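Local coordinates for YcaO (Methanopyrus kandleri, PDB 6CIB), which binds ADP and magnesium and, as a YcaO-family enzyme, probably catalyses the ATP-dependent thioamidation of a peptide backbone, at residues Gly188-Leu193 with Met243-Ala248; Ala221-Glu224 with Glu230-Met233. One frame throughout, in Å; residues are numbered along the deposited sequence.

Interaction 1: Gly188-Leu193 with Met243-Ala248; sequences GELEEL and MAVLRA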
ATOM      1  N   GLY A 188       3.561  -2.720 -25.231  1.00 42.20           N
ATOM      2  CA  GLY A 188       3.752  -1.274 -25.379  1.00 42.62           C
ATOM      3  C   GLY A 188       4.598  -0.643 -24.287  1.00 41.90           C
ATOM      4  O   GLY A 188       5.674  -1.146 -23.963  1.00 40.73           O
ATOM      5  N   GLU A 189       4.081   0.435 -23.702  1.00 42.22           N
ATOM      6  CA  GLU A 189       4.815   1.235 -22.713  1.00 42.01           C
ATOM      7  C   GLU A 189       5.141   0.493 -21.407  1.00 38.58           C
ATOM      8  O   GLU A 189       6.216   0.689 -20.830  1.00 36.66           O
ATOM      9  CB  GLU A 189       4.073   2.540 -22.425  1.00 45.46           C
ATOM     10  CG  GLU A 189       4.217   3.582 -23.533  1.00 51.34           C
ATOM     11  CD  GLU A 189       3.529   4.900 -23.216  1.00 55.25           C
ATOM     12  OE1 GLU A 189       3.195   5.148 -22.037  1.00 60.58           O
ATOM     13  OE2 GLU A 189       3.317   5.701 -24.155  1.00 61.07           O
ATOM     14  N   LEU A 190       4.229  -0.361 -20.954  1.00 36.40           N
ATOM     15  CA  LEU A 190       4.476  -1.148 -19.737  1.00 36.17           C
ATOM     16  C   LEU A 190       5.570  -2.183 -19.942  1.00 36.48           C
ATOM     17  O   LEU A 190       6.429  -2.356 -19.073  1.00 35.01           O
ATOM     18  CB  LEU A 190       3.192  -1.786 -19.196  1.00 34.48           C
ATOM     19  CG  LEU A 190       2.208  -0.823 -18.518  1.00 34.33           C
ATOM     20  CD1 LEU A 190       0.857  -1.494 -18.362  1.00 33.41           C
ATOM     21  CD2 LEU A 190       2.719  -0.327 -17.170  1.00 33.26           C
ATOM     22  N   GLU A 191       5.549  -2.847 -21.100  1.00 36.99           N
ATOM     23  CA  GLU A 191       6.611  -3.788 -21.473  1.00 38.30           C
ATOM     24  C   GLU A 191       7.974  -3.102 -21.613  1.00 37.60           C
ATOM     25  O   GLU A 191       8.990  -3.656 -21.190  1.00 35.85           O
ATOM     26  CB  GLU A 191       6.235  -4.582 -22.741  1.00 39.49           C
ATOM     27  CG  GLU A 191       7.300  -5.539 -23.305  1.00 40.42           C
ATOM     28  CD  GLU A 191       7.785  -6.634 -22.350  1.00 42.62           C
ATOM     29  OE1 GLU A 191       7.123  -6.934 -21.325  1.00 43.37           O
ATOM     30  OE2 GLU A 191       8.852  -7.222 -22.642  1.00 41.87           O
ATOM     31  N   GLU A 192       7.983  -1.896 -22.178  1.00 37.93           N
ATOM     32  CA  GLU A 192       9.226  -1.139 -22.316  1.00 41.18           C
ATOM     33  C   GLU A 192       9.798  -0.714 -20.958  1.00 38.94           C
ATOM     34  O   GLU A 192      11.017  -0.795 -20.742  1.00 36.29           O
ATOM     35  CB  GLU A 192       9.071   0.054 -23.276  1.00 45.13           C
ATOM     36  CG  GLU A 192      10.396   0.648 -23.769  1.00 51.72           C
ATOM     37  CD  GLU A 192      11.491  -0.396 -24.030  1.00 57.30           C
ATOM     38  OE1 GLU A 192      11.321  -1.251 -24.935  1.00 58.98           O
ATOM     39  OE2 GLU A 192      12.532  -0.360 -23.323  1.00 57.59           O
ATOM     40  N   LEU A 193       8.915  -0.293 -20.048  1.00 36.17           N
ATOM     41  CA  LEU A 193       9.318   0.014 -18.673  1.00 34.94           C
ATOM     42  C   LEU A 193       9.917  -1.212 -17.959  1.00 33.45           C
ATOM     43  O   LEU A 193      10.994  -1.110 -17.368  1.00 32.05           O
ATOM     44  CB  LEU A 193       8.157   0.619 -17.870  1.00 33.43           C
ATOM     45  CG  LEU A 193       8.336   0.871 -16.362  1.00 33.89           C
ATOM     46  CD1 LEU A 193       9.579   1.695 -16.040  1.00 33.74           C
ATOM     47  CD2 LEU A 193       7.093   1.525 -15.780  1.00 33.19           C
HETATM   48  N   MSE A 243      -2.620   0.055 -14.264  1.00 30.66           N
HETATM   49  CA  MSE A 243      -2.158   0.798 -13.081  1.00 30.13           C
HETATM   50  C   MSE A 243      -1.520  -0.141 -12.093  1.00 29.07           C
HETATM   51  O   MSE A 243      -0.493   0.193 -11.502  1.00 28.96           O
HETATM   52  CB  MSE A 243      -3.318   1.551 -12.423  1.00 31.02           C
HETATM   53  CG  MSE A 243      -2.836   2.391 -11.236  1.00 30.30           C
HETATM   54 SE   MSE A 243      -4.341   3.112 -10.197  1.00 32.56          SE
HETATM   55  CE  MSE A 243      -4.747   4.477 -11.546  1.00 30.18           C
ATOM     56  N   ALA A 244      -2.124  -1.316 -11.908  1.00 28.15           N
ATOM     57  CA  ALA A 244      -1.574  -2.352 -11.021  1.00 27.75           C
ATOM     58  C   ALA A 244      -0.162  -2.786 -11.435  1.00 27.53           C
ATOM     59  O   ALA A 244       0.710  -2.958 -10.574  1.00 27.35           O
ATOM     60  CB  ALA A 244      -2.511  -3.559 -10.947  1.00 27.22           C
ATOM     61  N   VAL A 245       0.055  -2.946 -12.745  1.00 26.17           N
ATOM     62  CA  VAL A 245       1.376  -3.284 -13.301  1.00 26.28           C
ATOM     63  C   VAL A 245       2.364  -2.142 -13.024  1.00 26.55           C
ATOM     64  O   VAL A 245       3.486  -2.383 -12.544  1.00 26.01           O
ATOM     65  CB  VAL A 245       1.306  -3.550 -14.829  1.00 26.74           C
ATOM     66  CG1 VAL A 245       2.690  -3.759 -15.438  1.00 25.78           C
ATOM     67  CG2 VAL A 245       0.432  -4.756 -15.120  1.00 26.76           C
ATOM     68  N   LEU A 246       1.937  -0.913 -13.338  1.00 25.94           N
ATOM     69  CA  LEU A 246       2.760   0.275 -13.132  1.00 26.74           C
ATOM     70  C   LEU A 246       3.192   0.417 -11.667  1.00 26.76           C
ATOM     71  O   LEU A 246       4.373   0.624 -11.382  1.00 25.49           O
ATOM     72  CB  LEU A 246       2.042   1.546 -13.619  1.00 26.49           C
ATOM     73  CG  LEU A 246       2.819   2.850 -13.391  1.00 27.05           C
ATOM     74  CD1 LEU A 246       4.099   2.890 -14.223  1.00 27.21           C
ATOM     75  CD2 LEU A 246       1.941   4.055 -13.674  1.00 27.15           C
ATOM     76  N   ARG A 247       2.234   0.277 -10.754  1.00 28.42           N
ATOM     77  CA  ARG A 247       2.518   0.354  -9.321  1.00 29.82           C
ATOM     78  C   ARG A 247       3.565  -0.651  -8.858  1.00 28.02           C
ATOM     79  O   ARG A 247       4.470  -0.288  -8.119  1.00 29.06           O
ATOM     80  CB  ARG A 247       1.241   0.185  -8.515  1.00 31.87           C
ATOM     81  CG  ARG A 247       0.359   1.413  -8.514  1.00 35.28           C
ATOM     82  CD  ARG A 247      -0.999   1.093  -7.916  1.00 36.61           C
ATOM     83  NE  ARG A 247      -1.642   2.345  -7.548  1.00 39.46           N
ATOM     84  CZ  ARG A 247      -2.519   2.513  -6.560  1.00 40.19           C
ATOM     85  NH1 ARG A 247      -2.917   1.491  -5.793  1.00 36.13           N
ATOM     86  NH2 ARG A 247      -2.991   3.735  -6.339  1.00 39.11           N
ATOM     87  N   ALA A 248       3.450  -1.898  -9.317  1.00 27.64           N
ATOM     88  CA  ALA A 248       4.420  -2.963  -8.977  1.00 27.39           C
ATOM     89  C   ALA A 248       5.840  -2.637  -9.464  1.00 27.23           C
ATOM     90  O   ALA A 248       6.813  -2.788  -8.711  1.00 26.99           O
ATOM     91  CB  ALA A 248       3.951  -4.310  -9.522  1.00 26.97           C
TER
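The one flat group that takes part is the peptide joining V245 to L246: methyl CD2 of L190 sits above its face, nearly over the nitrogen, 4.0 Å from L246 N. Everything else in the contact is aliphatic. This is side-by-side packing of two near-parallel helices, 188-198 and 241-260, which flank the three antiparallel strands in sequence and so form a helix, three strands, helix unit. Over the short segments the axes differ by 16° in direction and come no closer than 10.6 Å. That spacing is bridged by L190 and L193 from one helix and V245 and L246 from the other.

L190 does most of the reaching. Its CG lies opposite the carbonyl carbon (chi1 -73°), and the side chain ends in a fork turned to the second helix. Methyl CD2 touches V245 CG1 at 3.8 Å, while L190 CD1 comes to 4.1 Å from the same V245 CG1, so one valine branch meets both methyls of the fork. CD2 also lies against CB of L246, whose CA is the one nearest to that of L190.

V245 and L246 are buried. V245 also packs on V219 of strand 217-224, and L246 reaches T66 in a loop. The side chain of L246 is about 9 Å from the bound ADP, too far to touch it. R247 hydrogen-bonds to E9 O through NE and makes a weak hydrogen bond with Q160, a residue of the nucleotide pocket.

One turn after L190, L193 extends its chain with CG across from its own nitrogen (chi1 174°). It meets L246 at about a right angle, methyl against methyl, with L193 CD2 3.6 Å from L246 CD1.

Interaction 2: Ala221-Glu224 with Glu230-Met233; sequences AVTE and EMVM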
ATOM      1  N   ALA A 221       5.684  -7.897  -8.999  1.00 31.04           N
ATOM      2  CA  ALA A 221       6.911  -7.884  -9.788  1.00 31.71           C
ATOM      3  C   ALA A 221       8.050  -8.394  -8.921  1.00 34.38           C
ATOM      4  O   ALA A 221       8.202  -7.965  -7.777  1.00 34.76           O
ATOM      5  CB  ALA A 221       7.220  -6.488 -10.306  1.00 31.56           C
ATOM      6  N   VAL A 222       8.830  -9.327  -9.464  1.00 34.13           N
ATOM      7  CA  VAL A 222       9.983  -9.882  -8.749  1.00 35.47           C
ATOM      8  C   VAL A 222      11.247  -9.740  -9.590  1.00 33.96           C
ATOM      9  O   VAL A 222      11.204  -9.856 -10.819  1.00 33.01           O
ATOM     10  CB  VAL A 222       9.781 -11.360  -8.278  1.00 36.92           C
ATOM     11  CG1 VAL A 222       8.773 -11.433  -7.144  1.00 38.52           C
ATOM     12  CG2 VAL A 222       9.365 -12.279  -9.422  1.00 36.42           C
ATOM     13  N   THR A 223      12.362  -9.465  -8.917  1.00 33.67           N
ATOM     14  CA  THR A 223      13.641  -9.333  -9.596  1.00 33.55           C
ATOM     15  C   THR A 223      14.596 -10.482  -9.296  1.00 35.10           C
ATOM     16  O   THR A 223      14.582 -11.066  -8.208  1.00 35.17           O
ATOM     17  CB  THR A 223      14.346  -7.984  -9.320  1.00 33.88           C
ATOM     18  OG1 THR A 223      14.701  -7.889  -7.937  1.00 32.86           O
ATOM     19  CG2 THR A 223      13.451  -6.807  -9.710  1.00 32.16           C
ATOM     20  N   GLU A 224      15.396 -10.804 -10.303  1.00 36.49           N
ATOM     21  CA  GLU A 224      16.577 -11.630 -10.157  1.00 37.78           C
ATOM     22  C   GLU A 224      17.758 -10.714 -10.437  1.00 36.84           C
ATOM     23  O   GLU A 224      17.719  -9.915 -11.371  1.00 37.41           O
ATOM     24  CB  GLU A 224      16.521 -12.781 -11.156  1.00 40.37           C
ATOM     25  CG  GLU A 224      17.456 -13.938 -10.849  1.00 44.80           C
ATOM     26  CD  GLU A 224      17.290 -15.108 -11.808  1.00 44.54           C
ATOM     27  OE1 GLU A 224      16.151 -15.380 -12.255  1.00 45.57           O
ATOM     28  OE2 GLU A 224      18.312 -15.762 -12.107  1.00 46.97           O
ATOM     29  N   GLU A 230      19.467  -6.668  -4.228  1.00 35.82           N
ATOM     30  CA  GLU A 230      18.768  -6.132  -5.396  1.00 36.18           C
ATOM     31  C   GLU A 230      17.689  -7.070  -5.943  1.00 34.71           C
ATOM     32  O   GLU A 230      17.095  -6.811  -7.000  1.00 34.76           O
ATOM     33  CB  GLU A 230      19.778  -5.726  -6.468  1.00 37.02           C
ATOM     34  CG  GLU A 230      20.662  -4.588  -5.977  1.00 39.13           C
ATOM     35  CD  GLU A 230      21.289  -3.774  -7.080  1.00 40.74           C
ATOM     36  OE1 GLU A 230      22.039  -2.841  -6.736  1.00 42.87           O
ATOM     37  OE2 GLU A 230      21.043  -4.055  -8.270  1.00 42.65           O
HETATM   38  N   MSE A 231      17.437  -8.151  -5.207  1.00 33.01           N
HETATM   39  CA  MSE A 231      16.332  -9.060  -5.498  1.00 33.46           C
HETATM   40  C   MSE A 231      15.214  -8.627  -4.602  1.00 31.81           C
HETATM   41  O   MSE A 231      15.150  -8.997  -3.424  1.00 31.41           O
HETATM   42  CB  MSE A 231      16.716 -10.525  -5.312  1.00 32.86           C
HETATM   43  CG  MSE A 231      17.561 -10.940  -6.508  1.00 36.24           C
HETATM   44 SE   MSE A 231      18.137 -12.810  -6.284  1.00 38.32          SE
HETATM   45  CE  MSE A 231      16.410 -13.694  -6.590  1.00 37.66           C
ATOM     46  N   VAL A 232      14.339  -7.803  -5.170  1.00 30.48           N
ATOM     47  CA  VAL A 232      13.272  -7.148  -4.437  1.00 28.99           C
ATOM     48  C   VAL A 232      11.933  -7.532  -5.061  1.00 30.03           C
ATOM     49  O   VAL A 232      11.882  -8.160  -6.133  1.00 30.08           O
ATOM     50  CB  VAL A 232      13.443  -5.599  -4.400  1.00 29.48           C
ATOM     51  CG1 VAL A 232      14.691  -5.184  -3.614  1.00 28.80           C
ATOM     52  CG2 VAL A 232      13.451  -4.991  -5.806  1.00 28.44           C
HETATM   53  N   MSE A 233      10.854  -7.153  -4.389  1.00 31.13           N
HETATM   54  CA  MSE A 233       9.506  -7.394  -4.897  1.00 34.55           C
HETATM   55  C   MSE A 233       8.743  -6.106  -4.865  1.00 32.28           C
HETATM   56  O   MSE A 233       8.951  -5.277  -3.984  1.00 33.02           O
HETATM   57  CB  MSE A 233       8.782  -8.422  -4.032  1.00 38.79           C
HETATM   58  CG  MSE A 233       9.459  -9.787  -4.007  1.00 48.65           C
HETATM   59 SE   MSE A 233       8.314 -11.003  -2.952  1.00 65.84          SE
HETATM   60  CE  MSE A 233       8.808 -10.306  -1.188  1.00 48.48           C
TER
HETATM   61  O   HOH W   1      12.919 -11.070  -5.775  1.00 53.29           O
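T223 turns its side chain toward 230-233, where its hydroxyl bonds to backbone atoms, whereas V222 and M233 lie side by side and point the same way. With chi1 at 65°, OG1 of T223 is wedged between its own nitrogen and carbonyl carbon, and from there it works in both directions. It accepts V232 N at 2.8 Å with a fairly straight N-H approach of 161°, and it donates to E230 O, also at 2.8 Å, reaching a lone pair in the carbonyl plane. Replacing T223 by a valine would probably leave V232 N and E230 O without their mate and let the loop before strand 233-238 shift.

The main chain adds T223 N to V232 O at 3.1 Å. These bonds hold together, at its connecting-loop end, the hairpin formed by strands 217-224 and 233-238, which belong to a three-stranded antiparallel sheet. V222 and M233 make a non-hydrogen-bonded pair. At the next step, V232 N goes to the threonine hydroxyl, and T223 O instead takes a water that donates to it at 2.9 Å and to V232 O as well.

M231 bends at chi3 and curls past that same carbonyl, its CG 3.4 Å from T223 O and its CE close by, while the selenomethionine chain also brushes E224 CA. Outside the segments it meets F293. V222 CG1 rests on M233 CG at 3.6 Å, and W292 of helix 290-293 touches both residues. The side chain of T223 leans on V252 of helix 241-260, and the E230 carboxylate is paired with R260. Beside the V222-M233 pair, M233 CA makes a C-H...O contact of 3.2 Å with A221 O.

The two contacts lie with centres 15 Å apart in one region of the family domain. Along the chain they come as 188-193, 221-224, 230-233 and 243-248, so the hairpin of interaction 2 falls wholly within the stretch between the two helices of interaction 1. Helix 241-260 joins them: one side meets helix 188-198, while A248 packs on A221 of strand 217-224, CB to CB 4.0 Å. Further along the same helix, V252 covers A221 and T223. Interaction 1 is the nearer to the nucleotide; the side chain of A221 is about 13 Å from the bound ADP. Neither contact lines the ADP pocket; what they share is helix 241-260.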